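Local coordinates for xyloglucanase (Paenibacillus pabuli, PDB 2JEP), which hydrolyses xyloglucan, a branched polysaccharide of the plant cell wall, cutting internal beta-1,4-glucosidic bonds of its main chain as a family 5 glycoside hydrolase, at residues 299-304 against 344-349; 166-169 against 174-177; 238-243 against 259-264; 371-376 against 384-389. All coordinates share one frame; numbering follows the deposited sequence. Where two conformers were deposited one is given.

Contact 1: residues 299-304 against 344-349; sequences DYLESQ and AKAVTA
Leu-301 and Val-347 mark the closest approach of two helical backbones, their CA atoms 7.3 Å apart, where residues 299-304 of helix 298-313 pass residues 344-349 of helix 336-353. No hydrogen bond spans this gap, and it is bridged by a few apolar groups. The branched end of Leu-301 does the touching. Its CG stands anti to the backbone N (chi1 171°), and the two methyls fork over the facing helix. Leu-301 CD2 sits over the peptide link between Ala-346 and Val-347, 3.6 Å from Ala-346 O, and meets Ala-346 CB at 3.9 Å. The other methyl, Leu-301 CD1, faces Val-347 CG2 more loosely, at 4.2 Å. Ala-346 shows how a small side chain lets a leucine come down onto helix backbone. Next to Val-347, but with its CB pointing away from Leu-301, Thr-348 bonds the carbonyl one turn back: Thr-348 OG1 lies 2.8 Å from Ala-344 O, tilted 31° from the carbonyl plane, while Thr-348 N reaches the same oxygen from the opposite face. Two bonds thus satisfy that carbonyl, and the hydroxyl of this buried threonine is bonded within its own helix. A polar link runs beside the apolar one, because Glu-302 forms salt bridges with Lys-350 and Lys-353 of helix 336-353. Both helices belong to the outer layer of the barrel: Leu-301 also rests on Tyr-265 of strand 259-265, Val-347 packs on Phe-324 of strand 319-324, and Ala-344 and Thr-348 turn to helix 384-393.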
# COMPACT_ATOMS: atom_id res chain seq x y z
N ASP A 299 9.98 10.58 18.43
CA ASP A 299 10.91 9.53 18.87
C ASP A 299 10.47 8.14 18.46
O ASP A 299 11.30 7.30 18.06
CB ASP A 299 11.21 9.61 20.38
CG ASP A 299 9.95 9.72 21.28
OD1 ASP A 299 8.79 9.81 20.79
OD2 ASP A 299 10.12 9.69 22.54
N TYR A 300 9.18 7.90 18.55
CA TYR A 300 8.60 6.62 18.14
C TYR A 300 8.69 6.41 16.64
O TYR A 300 9.09 5.35 16.16
CB TYR A 300 7.16 6.53 18.63
CG TYR A 300 6.50 5.23 18.31
CD1 TYR A 300 6.75 4.12 19.07
CD2 TYR A 300 5.61 5.11 17.27
CE1 TYR A 300 6.15 2.91 18.78
CE2 TYR A 300 5.00 3.90 16.96
CZ TYR A 300 5.25 2.81 17.73
OH TYR A 300 4.65 1.62 17.41
N LEU A 301 8.37 7.45 15.89
CA LEU A 301 8.48 7.40 14.44
C LEU A 301 9.92 7.07 14.03
O LEU A 301 10.15 6.22 13.16
CB LEU A 301 8.03 8.74 13.86
CG LEU A 301 8.26 8.98 12.38
CD1 LEU A 301 7.57 7.93 11.50
CD2 LEU A 301 7.80 10.38 12.02
N GLU A 302 10.88 7.73 14.66
CA GLU A 302 12.30 7.43 14.42
C GLU A 302 12.65 5.96 14.66
O GLU A 302 13.28 5.32 13.80
CB GLU A 302 13.16 8.37 15.28
CG GLU A 302 14.63 7.97 15.42
CD GLU A 302 15.43 7.99 14.14
OE1 GLU A 302 15.13 8.80 13.22
OE2 GLU A 302 16.40 7.18 14.05
N SER A 303 12.28 5.43 15.82
CA SER A 303 12.57 4.03 16.17
C SER A 303 11.94 3.06 15.19
O SER A 303 12.54 2.08 14.75
CB SER A 303 12.04 3.73 17.58
OG SER A 303 12.32 2.38 17.96
N GLN A 304 10.67 3.32 14.86
CA GLN A 304 9.96 2.44 13.97
C GLN A 304 10.61 2.37 12.60
O GLN A 304 10.85 1.29 12.05
CB GLN A 304 8.51 2.91 13.85
CG GLN A 304 7.69 2.65 15.08
CD GLN A 304 7.28 1.22 15.19
OE1 GLN A 304 6.49 0.75 14.36
NE2 GLN A 304 7.82 0.53 16.16
N ALA A 344 2.34 14.49 8.33
CA ALA A 344 2.68 14.04 6.99
C ALA A 344 4.12 14.40 6.65
O ALA A 344 4.84 13.60 6.04
CB ALA A 344 1.73 14.64 5.93
N LYS A 345 4.56 15.61 7.00
CA LYS A 345 5.94 16.00 6.76
C LYS A 345 6.90 15.11 7.52
O LYS A 345 7.93 14.70 6.97
CB LYS A 345 6.16 17.47 7.14
CG LYS A 345 7.56 17.95 6.88
CD LYS A 345 7.66 19.46 7.00
CE LYS A 345 9.09 19.93 6.75
NZ LYS A 345 9.12 21.41 6.69
N ALA A 346 6.60 14.85 8.79
CA ALA A 346 7.49 14.06 9.61
C ALA A 346 7.62 12.63 9.07
O ALA A 346 8.73 12.09 8.98
CB ALA A 346 7.02 14.07 11.05
N VAL A 347 6.50 12.01 8.70
CA VAL A 347 6.56 10.64 8.19
C VAL A 347 7.32 10.63 6.87
O VAL A 347 8.15 9.75 6.63
CB VAL A 347 5.13 10.03 8.05
CG1 VAL A 347 5.19 8.71 7.29
CG2 VAL A 347 4.46 9.88 9.43
N THR A 348 7.02 11.60 5.99
CA THR A 348 7.70 11.66 4.69
C THR A 348 9.20 11.85 4.88
O THR A 348 10.02 11.15 4.26
CB THR A 348 7.11 12.78 3.81
OG1 THR A 348 5.71 12.52 3.62
CG2 THR A 348 7.80 12.87 2.49
N ALA A 349 9.57 12.80 5.75
CA ALA A 349 10.99 13.09 5.99
C ALA A 349 11.68 11.89 6.60
O ALA A 349 12.86 11.64 6.33
CB ALA A 349 11.14 14.28 6.91

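Contact 2: residues 166-169 against 174-177; sequences TKFS and RLIF
Phe-168 lays its CB and the near part of its ring against one methyl of Leu-175, with Phe-168 CB 3.6 Å from Leu-175 CD2. The same methyl also lies 3.7 Å from Phe-168 CD1, and the two side chains cross at about a right angle. Leu-175 reaches across because its CG stands anti to the backbone N (chi1 180°). Phe-168 CB serves a second partner as well: it lies at the edge of the Phe-177 ring, near the ring plane and 3.9 Å from Phe-177 CZ. The methylene thus touches both a methyl and an aromatic edge, while the rest of the Phe-168 ring leads away from the strand toward Ile-112 and Val-116 of helix 106-120. The Phe-177 ring also meets Trp-161 of helix 150-167 and touches Phe-206 and Val-210 of helix 193-211. All three side chains are buried and no hydrogen bond joins the segments. Phe-168 is the first residue to leave helical geometry after helix 150-167, and Leu-175 opens strand 175-178, so the cluster spans the short helix-to-strand turn at the N-terminal end of a barrel strand, an arrangement belonging to the (beta/alpha)8 or TIM barrel of family 5.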
# COMPACT_ATOMS: atom_id res chain seq x y z
N THR A 166 0.10 -12.05 -16.31
CA THR A 166 0.06 -12.22 -17.76
C THR A 166 -0.50 -10.95 -18.45
O THR A 166 0.03 -10.50 -19.46
CB THR A 166 -0.73 -13.45 -18.13
OG1 THR A 166 -0.04 -14.60 -17.63
CG2 THR A 166 -0.91 -13.60 -19.64
N LYS A 167 -1.54 -10.36 -17.88
CA LYS A 167 -2.17 -9.17 -18.48
C LYS A 167 -1.16 -8.02 -18.60
O LYS A 167 -1.18 -7.24 -19.56
CB LYS A 167 -3.35 -8.72 -17.60
CG LYS A 167 -4.23 -7.60 -18.13
CD LYS A 167 -5.05 -8.07 -19.30
CE LYS A 167 -6.01 -6.99 -19.77
NZ LYS A 167 -6.61 -7.40 -21.07
N PHE A 168 -0.25 -7.92 -17.62
CA PHE A 168 0.68 -6.80 -17.55
C PHE A 168 2.13 -7.15 -17.88
O PHE A 168 3.06 -6.40 -17.59
CB PHE A 168 0.59 -6.20 -16.14
CG PHE A 168 -0.71 -5.49 -15.87
CD1 PHE A 168 -0.92 -4.21 -16.35
CD2 PHE A 168 -1.73 -6.11 -15.17
CE1 PHE A 168 -2.13 -3.58 -16.16
CE2 PHE A 168 -2.94 -5.49 -14.94
CZ PHE A 168 -3.13 -4.20 -15.45
N SER A 169 2.34 -8.27 -18.57
CA SER A 169 3.70 -8.77 -18.73
C SER A 169 4.63 -7.87 -19.50
O SER A 169 5.83 -7.89 -19.24
CB SER A 169 3.71 -10.16 -19.35
OG SER A 169 3.29 -10.11 -20.69
N ARG A 174 8.56 0.36 -14.17
CA ARG A 174 7.71 1.33 -13.48
C ARG A 174 6.43 0.70 -12.93
O ARG A 174 5.80 1.30 -12.07
CB ARG A 174 7.40 2.56 -14.34
CG ARG A 174 8.57 3.56 -14.35
CD ARG A 174 8.22 4.89 -15.01
NE ARG A 174 7.94 4.74 -16.44
CZ ARG A 174 6.73 4.70 -17.00
NH1 ARG A 174 5.64 4.77 -16.25
NH2 ARG A 174 6.60 4.56 -18.33
N LEU A 175 6.06 -0.49 -13.39
CA LEU A 175 4.93 -1.22 -12.81
C LEU A 175 5.44 -2.27 -11.83
O LEU A 175 6.23 -3.16 -12.17
CB LEU A 175 4.07 -1.87 -13.91
CG LEU A 175 2.86 -2.64 -13.38
CD1 LEU A 175 1.87 -1.75 -12.60
CD2 LEU A 175 2.14 -3.34 -14.55
N ILE A 176 4.97 -2.14 -10.59
CA ILE A 176 5.29 -3.00 -9.46
C ILE A 176 4.07 -3.80 -9.08
O ILE A 176 2.97 -3.24 -9.02
CB ILE A 176 5.73 -2.13 -8.27
CG1 ILE A 176 7.00 -1.34 -8.62
CG2 ILE A 176 5.93 -2.99 -6.98
CD1 ILE A 176 7.27 -0.18 -7.66
N PHE A 177 4.24 -5.10 -8.84
CA PHE A 177 3.16 -5.92 -8.31
C PHE A 177 3.37 -6.08 -6.80
O PHE A 177 4.48 -6.39 -6.37
CB PHE A 177 3.12 -7.32 -8.92
CG PHE A 177 2.97 -7.40 -10.42
CD1 PHE A 177 2.40 -6.40 -11.18
CD2 PHE A 177 3.37 -8.54 -11.08
CE1 PHE A 177 2.28 -6.54 -12.56
CE2 PHE A 177 3.23 -8.69 -12.45
CZ PHE A 177 2.70 -7.67 -13.19

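Contact 3: residues 238-243 against 259-264; sequences YGFTLP and IMISAH
Gly-239 O and Thr-241 N are both held by one amide, the side chain of Asn-200 on helix 193-211, whose ND2 donates to Gly-239 O and whose OD1 accepts from Thr-241 N; between them Phe-240 directs its ring at Ile-261. These two bonds tether the backbone on either side of Phe-240; no hydrogen bond joins 238-243 to 259-264. The meeting itself is wholly apolar. Ile-261 CD1 lies at the edge of the Phe-240 ring, near its plane and 4.3 Å from Phe-240 CZ. The same methyl is met more closely by Leu-242, whose CD2 comes within 3.6 Å of Ile-261 CD1 as the two side chains cross at about a right angle. Leu-242 CG is anti to its carbonyl carbon (chi1 -71°), and its branched end reaches to the strand although its CB does not point straight at it. Two residues back along the strand, Pro-243 and Ile-259 slide past each other in opposite directions, with Pro-243 CG 3.6 Å from Ile-259 CD1 in one of the two conformers of Ile-259. Ile-261 also packs on Met-308 and Phe-312 of helix 298-313, while His-264, farther along, hydrogen-bonds Glu-182 through ND1. The chemistry implies a division of labour: the Asn-200 bonds tie the loop to helix 193-211, whereas methyls and ring atoms meet Ile-259 and Ile-261 with no directional bond.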
# COMPACT_ATOMS: atom_id res chain seq x y z
N TYR A 238 8.93 -12.93 14.87
CA TYR A 238 7.56 -13.41 14.94
C TYR A 238 7.19 -14.38 13.85
O TYR A 238 6.09 -14.94 13.87
CB TYR A 238 6.57 -12.23 14.88
CG TYR A 238 6.67 -11.31 16.08
CD1 TYR A 238 6.02 -11.63 17.27
CD2 TYR A 238 7.41 -10.13 16.02
CE1 TYR A 238 6.10 -10.77 18.38
CE2 TYR A 238 7.48 -9.27 17.12
CZ TYR A 238 6.83 -9.60 18.30
OH TYR A 238 6.91 -8.71 19.36
N GLY A 239 8.11 -14.61 12.92
CA GLY A 239 7.87 -15.59 11.87
C GLY A 239 8.02 -15.11 10.44
O GLY A 239 7.96 -15.93 9.52
N PHE A 240 8.19 -13.81 10.21
CA PHE A 240 8.36 -13.37 8.81
C PHE A 240 9.60 -14.01 8.20
O PHE A 240 10.64 -14.08 8.83
CB PHE A 240 8.51 -11.84 8.75
CG PHE A 240 8.62 -11.29 7.34
CD1 PHE A 240 7.53 -11.29 6.50
CD2 PHE A 240 9.82 -10.81 6.86
CE1 PHE A 240 7.64 -10.76 5.22
CE2 PHE A 240 9.93 -10.32 5.57
CZ PHE A 240 8.84 -10.29 4.76
N THR A 241 9.47 -14.46 6.95
CA THR A 241 10.60 -14.91 6.17
C THR A 241 10.63 -14.21 4.82
O THR A 241 9.59 -13.89 4.25
CB THR A 241 10.66 -16.43 5.98
OG1 THR A 241 9.50 -16.87 5.27
CG2 THR A 241 10.76 -17.15 7.34
N LEU A 242 11.83 -13.97 4.32
CA LEU A 242 12.01 -13.39 2.99
C LEU A 242 11.85 -14.48 1.93
O LEU A 242 12.40 -15.56 2.07
CB LEU A 242 13.38 -12.72 2.87
CG LEU A 242 13.50 -11.43 3.69
CD1 LEU A 242 14.97 -11.13 3.97
CD2 LEU A 242 12.78 -10.25 3.01
N PRO A 243 11.10 -14.20 0.86
CA PRO A 243 10.96 -15.22 -0.16
C PRO A 243 12.25 -15.45 -0.92
O PRO A 243 13.06 -14.54 -1.05
CB PRO A 243 9.91 -14.63 -1.10
CG PRO A 243 9.93 -13.21 -0.86
CD PRO A 243 10.35 -12.98 0.53
N ILE A 259 12.93 -7.65 -4.87
CA ILE A 259 11.81 -7.70 -3.94
C ILE A 259 11.91 -6.52 -3.01
O ILE A 259 13.00 -6.14 -2.59
CB ILE A 259 11.77 -9.03 -3.17
CG1 ILE A 259 11.54 -10.19 -4.15
CG2 ILE A 259 10.68 -9.01 -2.09
CD1 ILE A 259 11.72 -11.52 -3.54
N MET A 260 10.76 -5.89 -2.74
CA MET A 260 10.63 -4.77 -1.81
C MET A 260 9.72 -5.21 -0.68
O MET A 260 8.89 -6.11 -0.87
CB MET A 260 9.94 -3.58 -2.48
CG MET A 260 10.47 -3.17 -3.82
SD MET A 260 9.45 -1.87 -4.53
CE MET A 260 10.63 -1.08 -5.68
N ILE A 261 9.83 -4.55 0.48
CA ILE A 261 9.05 -4.91 1.66
C ILE A 261 8.07 -3.79 2.00
O ILE A 261 8.43 -2.62 2.03
CB ILE A 261 9.95 -5.16 2.88
CG1 ILE A 261 11.08 -6.16 2.55
CG2 ILE A 261 9.16 -5.69 4.06
CD1 ILE A 261 10.61 -7.53 2.03
N SER A 262 6.81 -4.18 2.22
CA SER A 262 5.73 -3.26 2.54
C SER A 262 5.46 -3.16 4.02
O SER A 262 5.48 -4.17 4.68
CB SER A 262 4.46 -3.78 1.89
OG SER A 262 3.31 -3.11 2.34
N ALA A 263 5.22 -1.94 4.51
CA ALA A 263 4.59 -1.74 5.83
C ALA A 263 3.68 -0.52 5.70
O ALA A 263 3.85 0.30 4.76
CB ALA A 263 5.64 -1.53 6.97
N HIS A 264 2.69 -0.44 6.59
CA HIS A 264 1.78 0.70 6.66
C HIS A 264 1.95 1.40 8.00
O HIS A 264 2.33 0.77 8.96
CB HIS A 264 0.33 0.25 6.47
CG HIS A 264 0.03 -0.29 5.10
ND1 HIS A 264 -1.16 -0.91 4.78
CD2 HIS A 264 0.81 -0.37 4.00
CE1 HIS A 264 -1.11 -1.30 3.51
NE2 HIS A 264 0.08 -0.97 3.01

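Contact 4: residues 371-376 against 384-389; sequences FALFNR and QNIINA
Apolar contacts, centred on Leu-373, Phe-374 and two consecutive isoleucines, make up the whole meeting of 371-376 with 384-389. Leu-373 divides its methyls between Ile-386 and Ile-387: Leu-373 CD2 lies 3.6 Å from Ile-386 CG2, the side chains crossing at about a right angle, and Leu-373 CD1 lies 3.9 Å from Ile-387 CG1. Placed anti to its carbonyl carbon (chi1 -47°), Leu-373 CG carries this fork toward the helix. An aromatic contact adds to it, with Phe-374 CZ 3.8 Å from Ile-387 CD1, the methyl approaching the ring obliquely. Ile-387 thus offers CG1 to the leucine and CD1 to the phenylalanine. Hydrogen bonds stay outside this apolar seam. On the exposed side of the helix, Gln-384 NE2 gives a bond to Asn-388 OD1 at 3.1 Å, one turn on; the acceptor lies near the amide plane of Gln-384, whereas the donor stands 44° out of the carbonyl plane of Asn-388. Leu-373 N is bonded to Asp-362, which also forms a salt bridge with Arg-376. The side chains of the two segments therefore meet through buried hydrocarbon, while the backbone of Leu-373 supplies polar bonds close by, to Asp-362, Thr-382 and Gln-383.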
# COMPACT_ATOMS: atom_id res chain seq x y z
N PHE A 371 -9.51 11.56 4.40
CA PHE A 371 -8.08 11.58 4.11
C PHE A 371 -7.73 12.34 2.81
O PHE A 371 -6.56 12.45 2.47
CB PHE A 371 -7.54 10.16 3.91
CG PHE A 371 -7.38 9.34 5.15
CD1 PHE A 371 -6.21 9.41 5.89
CD2 PHE A 371 -8.32 8.38 5.49
CE1 PHE A 371 -6.01 8.56 6.97
CE2 PHE A 371 -8.11 7.52 6.57
CZ PHE A 371 -6.95 7.62 7.29
N ALA A 372 -8.71 12.82 2.07
CA ALA A 372 -8.42 13.34 0.75
C ALA A 372 -7.57 14.62 0.75
O ALA A 372 -7.75 15.50 1.59
CB ALA A 372 -9.72 13.62 0.05
N LEU A 373 -6.71 14.72 -0.27
CA LEU A 373 -5.99 15.94 -0.57
C LEU A 373 -6.51 16.65 -1.82
O LEU A 373 -6.10 17.79 -2.09
CB LEU A 373 -4.49 15.69 -0.76
CG LEU A 373 -3.81 14.83 0.30
CD1 LEU A 373 -2.33 14.62 -0.07
CD2 LEU A 373 -3.98 15.40 1.72
N PHE A 374 -7.36 15.95 -2.57
CA PHE A 374 -7.97 16.44 -3.81
C PHE A 374 -9.47 16.17 -3.77
O PHE A 374 -9.90 15.21 -3.15
CB PHE A 374 -7.40 15.70 -5.03
CG PHE A 374 -5.91 15.80 -5.15
CD1 PHE A 374 -5.31 16.84 -5.87
CD2 PHE A 374 -5.10 14.85 -4.57
CE1 PHE A 374 -3.94 16.92 -5.98
CE2 PHE A 374 -3.72 14.93 -4.68
CZ PHE A 374 -3.14 15.96 -5.37
N ASN A 375 -10.24 17.04 -4.42
CA ASN A 375 -11.66 16.76 -4.65
C ASN A 375 -11.75 16.11 -6.03
O ASN A 375 -11.42 16.72 -7.06
CB ASN A 375 -12.56 17.99 -4.52
CG ASN A 375 -14.03 17.65 -4.75
OD1 ASN A 375 -14.36 17.07 -5.78
ND2 ASN A 375 -14.90 17.99 -3.81
N ARG A 376 -12.12 14.84 -6.01
CA ARG A 376 -12.16 14.05 -7.23
C ARG A 376 -13.33 14.42 -8.13
O ARG A 376 -13.31 14.13 -9.29
CB ARG A 376 -12.18 12.57 -6.88
CG ARG A 376 -10.94 12.15 -6.15
CD ARG A 376 -10.80 10.67 -5.89
NE ARG A 376 -9.67 10.42 -4.99
CZ ARG A 376 -9.33 9.22 -4.51
NH1 ARG A 376 -9.93 8.13 -4.96
NH2 ARG A 376 -8.39 9.10 -3.60
N GLN A 384 -3.79 21.87 0.19
CA GLN A 384 -2.50 22.35 -0.33
C GLN A 384 -1.41 22.28 0.73
O GLN A 384 -0.26 21.96 0.43
CB GLN A 384 -2.63 23.80 -0.81
CG GLN A 384 -1.40 24.31 -1.50
CD GLN A 384 -1.19 23.62 -2.79
OE1 GLN A 384 -2.07 23.67 -3.66
NE2 GLN A 384 -0.03 22.92 -2.96
N ASN A 385 -1.76 22.63 1.97
CA ASN A 385 -0.72 22.69 2.97
C ASN A 385 -0.20 21.29 3.34
O ASN A 385 0.99 21.14 3.61
CB ASN A 385 -1.19 23.45 4.23
CG ASN A 385 -1.11 24.97 4.08
OD1 ASN A 385 -0.50 25.50 3.16
ND2 ASN A 385 -1.71 25.68 5.04
N ILE A 386 -1.06 20.26 3.29
CA ILE A 386 -0.57 18.90 3.53
C ILE A 386 0.29 18.44 2.34
O ILE A 386 1.34 17.82 2.53
CB ILE A 386 -1.73 17.89 3.80
CG1 ILE A 386 -2.44 18.25 5.12
CG2 ILE A 386 -1.22 16.44 3.81
CD1 ILE A 386 -3.71 17.49 5.36
N ILE A 387 -0.13 18.75 1.12
CA ILE A 387 0.71 18.43 -0.02
C ILE A 387 2.06 19.09 0.12
O ILE A 387 3.11 18.47 -0.09
CB ILE A 387 0.04 18.86 -1.36
CG1 ILE A 387 -1.22 18.03 -1.59
CG2 ILE A 387 1.00 18.71 -2.53
CD1 ILE A 387 -2.09 18.49 -2.77
N ASN A 388 2.04 20.37 0.47
CA ASN A 388 3.31 21.08 0.61
C ASN A 388 4.19 20.45 1.69
O ASN A 388 5.41 20.40 1.57
CB ASN A 388 3.09 22.57 0.95
CG ASN A 388 2.55 23.38 -0.20
OD1 ASN A 388 2.57 22.95 -1.34
ND2 ASN A 388 2.07 24.58 0.11
N ALA A 389 3.57 20.03 2.79
CA ALA A 389 4.29 19.39 3.90
C ALA A 389 4.98 18.10 3.43
O ALA A 389 6.14 17.85 3.74
CB ALA A 389 3.32 19.12 5.04

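All four contacts are apolar across their segments, but their surroundings differ. Contact 1 joins two outer helices, with salt bridges of Glu-302 to the facing helix beside it; contact 4 sets a loop running into a short strand against the C-terminal helix. Contacts 2 and 3 lay a turn or loop on strands of the central barrel, the first rich in aromatic rings, the second with its loop tied by an asparagine amide. Contacts 1, 2 and 4 are buried; contact 3 is only partly so. Contacts 1 and 4 adjoin, Ala-344 CB lying 4.0 Å from Ile-386 CG2; contacts 2 and 3 touch where Ile-176 CD1 comes 4.0 Å from Met-260 CE.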